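PDB 5JP6: putative polysaccharide deacetylase, which probably removes N-acetyl groups from peptidoglycan sugars by hydrolysis, as a zinc-binding family 4 carbohydrate esterase of a predatory bacterium. Local coordinates for residues Ala134-Asp148 with Leu182-Ala196. The protein carries 1 engineered substitution. Sequence-based numbering, arbitrary orientation.
Sequences ALKAVQSRNSFRFPD and LYTDAILRALKEVNA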
loop_
_atom_site.group_PDB
_atom_site.type_symbol
_atom_site.label_atom_id
_atom_site.label_comp_id
_atom_site.label_asym_id
_atom_site.label_seq_id
_atom_site.Cartn_x
_atom_site.Cartn_y
_atom_site.Cartn_z
ATOM N N ALA A 134 11.749 -8.053 1.020
ATOM C CA ALA A 134 11.206 -6.784 1.447
ATOM C C ALA A 134 12.070 -6.043 2.445
ATOM O O ALA A 134 11.830 -4.874 2.681
ATOM C CB ALA A 134 9.836 -6.964 2.043
ATOM N N LEU A 135 13.005 -6.739 3.094
ATOM C CA LEU A 135 13.711 -6.200 4.252
ATOM C C LEU A 135 15.135 -5.763 3.944
ATOM O O LEU A 135 15.769 -5.044 4.753
ATOM C CB LEU A 135 13.774 -7.187 5.408
ATOM C CG LEU A 135 12.508 -7.820 5.833
ATOM C CD1 LEU A 135 12.786 -8.702 7.042
ATOM C CD2 LEU A 135 11.438 -6.773 6.123
ATOM N N LYS A 136 15.696 -6.283 2.856
ATOM C CA LYS A 136 17.079 -5.970 2.538
ATOM C C LYS A 136 17.277 -5.848 1.065
ATOM O O LYS A 136 16.450 -6.314 0.275
ATOM C CB LYS A 136 18.017 -7.011 3.086
ATOM C CG LYS A 136 17.957 -8.346 2.387
ATOM C CD LYS A 136 19.025 -9.302 2.963
ATOM C CE LYS A 136 18.387 -10.328 3.884
ATOM N NZ LYS A 136 17.781 -9.710 5.094
ATOM N N ALA A 137 18.389 -5.184 0.722
ATOM C CA ALA A 137 18.617 -4.703 -0.632
ATOM C C ALA A 137 19.206 -5.814 -1.439
ATOM O O ALA A 137 20.351 -6.227 -1.220
ATOM C CB ALA A 137 19.514 -3.463 -0.646
ATOM N N VAL A 138 18.389 -6.360 -2.317
ATOM C CA VAL A 138 18.818 -7.419 -3.181
ATOM C C VAL A 138 18.587 -6.941 -4.596
ATOM O O VAL A 138 17.591 -6.216 -4.912
ATOM C CB VAL A 138 18.144 -8.786 -2.863
ATOM C CG1 VAL A 138 18.414 -9.140 -1.415
ATOM C CG2 VAL A 138 16.640 -8.788 -3.152
ATOM N N GLN A 139 19.577 -7.287 -5.416
ATOM C CA GLN A 139 19.498 -7.160 -6.856
ATOM C C GLN A 139 18.928 -8.494 -7.327
ATOM O O GLN A 139 19.531 -9.580 -7.193
ATOM C CB GLN A 139 20.851 -6.831 -7.511
ATOM C CG GLN A 139 20.792 -6.775 -9.042
ATOM C CD GLN A 139 22.158 -6.615 -9.683
ATOM O OE1 GLN A 139 22.574 -7.417 -10.524
ATOM N NE2 GLN A 139 22.870 -5.584 -9.276
ATOM N N SER A 140 17.747 -8.408 -7.860
ATOM C CA SER A 140 17.077 -9.622 -8.368
ATOM C C SER A 140 17.798 -10.065 -9.629
ATOM O O SER A 140 18.701 -9.388 -10.150
ATOM C CB SER A 140 15.597 -9.378 -8.666
ATOM O OG SER A 140 15.461 -8.702 -9.840
ATOM N N ARG A 141 17.365 -11.222 -10.124
ATOM C CA ARG A 141 17.894 -11.781 -11.344
ATOM C C ARG A 141 17.415 -11.077 -12.591
ATOM O O ARG A 141 17.842 -11.429 -13.675
ATOM C CB ARG A 141 17.485 -13.262 -11.419
ATOM C CG ARG A 141 18.145 -14.117 -10.337
ATOM C CD ARG A 141 17.619 -15.537 -10.328
ATOM N NE ARG A 141 18.040 -16.228 -9.106
ATOM C CZ ARG A 141 17.533 -17.376 -8.643
ATOM N NH1 ARG A 141 16.565 -18.023 -9.288
ATOM N NH2 ARG A 141 18.009 -17.893 -7.518
ATOM N N ASN A 142 16.502 -10.101 -12.440
ATOM C CA ASN A 142 15.946 -9.408 -13.620
ATOM C C ASN A 142 16.989 -8.594 -14.318
ATOM O O ASN A 142 17.585 -7.723 -13.705
ATOM C CB ASN A 142 14.764 -8.505 -13.243
ATOM C CG ASN A 142 13.514 -9.264 -12.929
ATOM O OD1 ASN A 142 13.350 -10.405 -13.363
ATOM N ND2 ASN A 142 12.536 -8.578 -12.215
ATOM N N SER A 143 17.176 -8.850 -15.604
ATOM C CA SER A 143 18.114 -8.056 -16.433
ATOM C C SER A 143 17.462 -7.795 -17.776
ATOM O O SER A 143 18.006 -8.091 -18.836
ATOM C CB SER A 143 19.429 -8.772 -16.621
ATOM O OG SER A 143 19.118 -10.085 -16.915
ATOM N N PHE A 144 16.288 -7.222 -17.706
ATOM C CA PHE A 144 15.568 -6.685 -18.867
ATOM C C PHE A 144 15.170 -5.267 -18.514
ATOM O O PHE A 144 15.249 -4.871 -17.350
ATOM C CB PHE A 144 14.331 -7.522 -19.257
ATOM C CG PHE A 144 13.241 -7.526 -18.232
ATOM C CD1 PHE A 144 13.216 -8.485 -17.201
ATOM C CD2 PHE A 144 12.267 -6.540 -18.251
ATOM C CE1 PHE A 144 12.232 -8.443 -16.225
ATOM C CE2 PHE A 144 11.256 -6.528 -17.313
ATOM C CZ PHE A 144 11.220 -7.469 -16.309
ATOM N N ARG A 145 14.679 -4.547 -19.501
ATOM C CA ARG A 145 14.304 -3.162 -19.307
ATOM C C ARG A 145 12.983 -2.900 -20.030
ATOM O O ARG A 145 12.908 -3.105 -21.250
ATOM C CB ARG A 145 15.402 -2.270 -19.869
ATOM C CG ARG A 145 15.173 -0.782 -19.777
ATOM C CD ARG A 145 16.351 -0.045 -20.405
ATOM N NE ARG A 145 16.258 1.403 -20.238
ATOM C CZ ARG A 145 15.507 2.210 -20.992
ATOM N NH1 ARG A 145 14.753 1.721 -21.976
ATOM N NH2 ARG A 145 15.495 3.525 -20.754
ATOM N N PHE A 146 11.949 -2.481 -19.313
ATOM C CA PHE A 146 10.736 -1.998 -19.953
ATOM C C PHE A 146 11.127 -0.665 -20.670
ATOM O O PHE A 146 11.897 0.149 -20.135
ATOM C CB PHE A 146 9.610 -1.702 -18.920
ATOM C CG PHE A 146 8.953 -2.931 -18.320
ATOM C CD1 PHE A 146 8.104 -3.729 -19.098
ATOM C CD2 PHE A 146 9.134 -3.285 -16.969
ATOM C CE1 PHE A 146 7.469 -4.822 -18.548
ATOM C CE2 PHE A 146 8.489 -4.409 -16.454
ATOM C CZ PHE A 146 7.674 -5.164 -17.238
ATOM N N PRO A 147 10.572 -0.427 -21.870
ATOM C CA PRO A 147 10.770 0.895 -22.491
ATOM C C PRO A 147 10.138 2.001 -21.696
ATOM O O PRO A 147 9.153 1.787 -20.984
ATOM C CB PRO A 147 10.072 0.765 -23.857
ATOM C CG PRO A 147 9.131 -0.386 -23.733
ATOM C CD PRO A 147 9.603 -1.273 -22.607
ATOM N N ASP A 148 10.684 3.213 -21.801
ATOM C CA ASP A 148 9.943 4.345 -21.286
ATOM C C ASP A 148 8.559 4.435 -21.941
ATOM O O ASP A 148 8.401 4.255 -23.162
ATOM C CB ASP A 148 10.672 5.657 -21.595
ATOM C CG ASP A 148 12.007 5.810 -20.862
ATOM O OD1 ASP A 148 12.207 5.228 -19.778
ATOM O OD2 ASP A 148 12.866 6.546 -21.412
ATOM N N LEU A 182 10.443 0.167 5.290
ATOM C CA LEU A 182 11.247 -0.860 4.649
ATOM C C LEU A 182 10.732 -1.294 3.294
ATOM O O LEU A 182 11.511 -1.352 2.343
ATOM C CB LEU A 182 11.288 -2.116 5.526
ATOM C CG LEU A 182 12.011 -2.002 6.849
ATOM C CD1 LEU A 182 11.812 -3.258 7.710
ATOM C CD2 LEU A 182 13.492 -1.734 6.586
ATOM N N TYR A 183 9.434 -1.606 3.196
ATOM C CA TYR A 183 8.973 -2.318 2.009
ATOM C C TYR A 183 8.975 -1.458 0.758
ATOM O O TYR A 183 9.168 -1.974 -0.359
ATOM C CB TYR A 183 7.588 -2.933 2.187
ATOM C CG TYR A 183 7.285 -3.557 3.533
ATOM C CD1 TYR A 183 8.224 -4.277 4.276
ATOM C CD2 TYR A 183 5.992 -3.477 4.027
ATOM C CE1 TYR A 183 7.883 -4.817 5.512
ATOM C CE2 TYR A 183 5.642 -4.016 5.244
ATOM C CZ TYR A 183 6.603 -4.691 5.990
ATOM O OH TYR A 183 6.258 -5.193 7.229
ATOM N N THR A 184 8.730 -0.171 0.931
ATOM C CA THR A 184 8.662 0.706 -0.207
ATOM C C THR A 184 10.006 0.736 -0.944
ATOM O O THR A 184 10.040 0.703 -2.177
ATOM C CB THR A 184 8.195 2.130 0.230
ATOM O OG1 THR A 184 6.883 2.037 0.771
ATOM C CG2 THR A 184 8.208 3.073 -0.955
ATOM N N ASP A 185 11.114 0.782 -0.184
ATOM C CA ASP A 185 12.436 0.777 -0.802
ATOM C C ASP A 185 12.630 -0.531 -1.603
ATOM O O ASP A 185 13.240 -0.512 -2.650
ATOM C CB ASP A 185 13.545 1.003 0.230
ATOM C CG ASP A 185 13.611 2.417 0.716
ATOM O OD1 ASP A 185 13.651 3.321 -0.125
ATOM O OD2 ASP A 185 13.573 2.602 1.983
ATOM N N ALA A 186 12.142 -1.667 -1.104
ATOM C CA ALA A 186 12.244 -2.919 -1.875
ATOM C C ALA A 186 11.466 -2.811 -3.203
ATOM O O ALA A 186 11.948 -3.223 -4.246
ATOM C CB ALA A 186 11.744 -4.108 -1.070
ATOM N N ILE A 187 10.275 -2.228 -3.145
ATOM C CA ILE A 187 9.481 -2.002 -4.341
ATOM C C ILE A 187 10.243 -1.051 -5.305
ATOM O O ILE A 187 10.337 -1.316 -6.518
ATOM C CB ILE A 187 8.039 -1.587 -3.989
ATOM C CG1 ILE A 187 7.249 -2.809 -3.462
ATOM C CG2 ILE A 187 7.367 -0.936 -5.191
ATOM C CD1 ILE A 187 6.001 -2.466 -2.692
ATOM N N LEU A 188 10.828 0.019 -4.769
ATOM C CA LEU A 188 11.618 0.945 -5.593
ATOM C C LEU A 188 12.769 0.225 -6.292
ATOM O O LEU A 188 13.034 0.461 -7.465
ATOM C CB LEU A 188 12.163 2.102 -4.769
ATOM C CG LEU A 188 11.151 3.094 -4.233
ATOM C CD1 LEU A 188 11.815 4.159 -3.387
ATOM C CD2 LEU A 188 10.362 3.768 -5.361
ATOM N N ARG A 189 13.471 -0.645 -5.558
ATOM C CA ARG A 189 14.605 -1.371 -6.157
ATOM C C ARG A 189 14.121 -2.234 -7.306
ATOM O O ARG A 189 14.725 -2.264 -8.375
ATOM C CB ARG A 189 15.306 -2.247 -5.132
ATOM C CG ARG A 189 16.048 -1.453 -4.082
ATOM C CD ARG A 189 16.900 -2.343 -3.225
ATOM N NE ARG A 189 16.129 -3.116 -2.240
ATOM C CZ ARG A 189 15.799 -2.705 -1.015
ATOM N NH1 ARG A 189 16.103 -1.488 -0.600
ATOM N NH2 ARG A 189 15.133 -3.513 -0.203
ATOM N N ALA A 190 13.005 -2.899 -7.083
ATOM C CA ALA A 190 12.462 -3.808 -8.109
ATOM C C ALA A 190 12.050 -3.031 -9.364
ATOM O O ALA A 190 12.347 -3.430 -10.495
ATOM C CB ALA A 190 11.292 -4.594 -7.558
ATOM N N LEU A 191 11.383 -1.910 -9.163
ATOM C CA LEU A 191 10.961 -1.077 -10.282
ATOM C C LEU A 191 12.148 -0.548 -11.055
ATOM O O LEU A 191 12.174 -0.575 -12.293
ATOM C CB LEU A 191 10.072 0.067 -9.792
ATOM C CG LEU A 191 8.718 -0.319 -9.207
ATOM C CD1 LEU A 191 8.082 0.864 -8.494
ATOM C CD2 LEU A 191 7.755 -0.830 -10.266
ATOM N N LYS A 192 13.120 -0.021 -10.322
ATOM C CA LYS A 192 14.254 0.631 -10.942
ATOM C C LYS A 192 15.072 -0.343 -11.797
ATOM O O LYS A 192 15.573 0.032 -12.877
ATOM C CB LYS A 192 15.137 1.333 -9.917
ATOM C CG LYS A 192 16.265 2.146 -10.543
ATOM C CD LYS A 192 17.045 2.916 -9.487
ATOM C CE LYS A 192 18.200 3.645 -10.161
ATOM N NZ LYS A 192 19.195 4.223 -9.216
ATOM N N GLU A 193 15.244 -1.580 -11.307
ATOM C CA GLU A 193 16.031 -2.606 -12.016
ATOM C C GLU A 193 15.560 -2.832 -13.446
ATOM O O GLU A 193 16.370 -3.226 -14.312
ATOM C CB GLU A 193 15.881 -4.015 -11.320
ATOM C CG GLU A 193 16.634 -4.153 -10.097
ATOM C CD GLU A 193 16.364 -5.467 -9.366
ATOM O OE1 GLU A 193 15.301 -6.207 -9.463
ATOM O OE2 GLU A 193 17.241 -5.693 -8.598
ATOM N N VAL A 194 14.254 -2.642 -13.661
ATOM C CA VAL A 194 13.649 -2.922 -14.961
ATOM C C VAL A 194 13.085 -1.656 -15.642
ATOM O O VAL A 194 12.314 -1.742 -16.613
ATOM C CB VAL A 194 12.585 -4.038 -14.841
ATOM C CG1 VAL A 194 13.223 -5.325 -14.342
ATOM C CG2 VAL A 194 11.405 -3.604 -13.958
ATOM N N ASN A 195 13.457 -0.487 -15.124
ATOM C CA ASN A 195 13.036 0.811 -15.699
ATOM C C ASN A 195 11.537 1.021 -15.660
ATOM O O ASN A 195 11.014 1.718 -16.495
ATOM C CB ASN A 195 13.566 0.990 -17.113
ATOM C CG ASN A 195 13.369 2.382 -17.650
ATOM O OD1 ASN A 195 13.668 3.361 -16.968
ATOM N ND2 ASN A 195 12.843 2.492 -18.870
ATOM N N ALA A 196 10.862 0.430 -14.673
ATOM C CA ALA A 196 9.434 0.638 -14.504
ATOM C C ALA A 196 9.166 1.845 -13.625
ATOM O O ALA A 196 9.826 2.029 -12.596
ATOM C CB ALA A 196 8.749 -0.577 -13.902
HETATM O O HOH W 1 13.853 -2.845 2.216
HETATM O O HOH W 2 14.959 -5.926 -2.234
HETATM O O HOH W 3 12.751 -6.235 -10.557
HETATM O O HOH W 4 9.150 2.213 -18.305
HETATM O O HOH W 5 14.467 5.732 -18.136
#
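Leu182, the N-cap residue of helix 183-193, meets the extended loop 134-148 through its methyl CD1, 3.9 Å from Leu135 CD2. The same Leu135 methyl reaches the ring edge of Tyr183, whose hydroxyl is hydrogen-bonded to Asn95, while Ala186 CB packs against the backbone of Ala134. A turn further on, Arg189 shows how a guanidinium can be sandwiched and gripped at once. Its chain bends at chi3 (-76°), folding the group back over Ala186 CA, and Ala137 CA covers the opposite face. Two waters in the guanidinium plane accept from NH2 and NE and pass the link to the carbonyls of Ala134, Leu182 and Lys136.

Glu193 clasps Ser140 with both carboxylate oxygens: Glu193 OE2 accepts from Ser140 N (2.9 Å) on its syn side, and Glu193 OE1 takes Ser140 OG at 2.5 Å from above the carboxylate plane. Ser140 OG also accepts from Asn142 N, closing an ST turn.

Val194 packs against a touching pair of rings, CG1 in a CH-pi contact over the face of Phe144 (3.8 Å to the centroid) and CG2 alongside Phe146 CD2; Val194 O accepts from Phe146 N (2.8 Å). In Asn195, the C-prime residue of the Schellman motif ending the helix, CG swings away from the backbone N (chi1 -170°), laying the amide over the Arg145 guanidinium, planes 19° apart, and carrying ND2 almost straight to Phe146 O (2.8 Å) and Asp148 OD1 (3.0 Å).

The loop thus straps lengthwise, as structural packing, the helix of a beta-alpha-beta crossover between parallel strands 170-176 and 199-202 of the NodB homology domain, before entering strand 150-153; helix 339-354 meets Ala134, Leu135, Ser140 and Asn142, and helix 211-219 flanks Thr184 and Leu188.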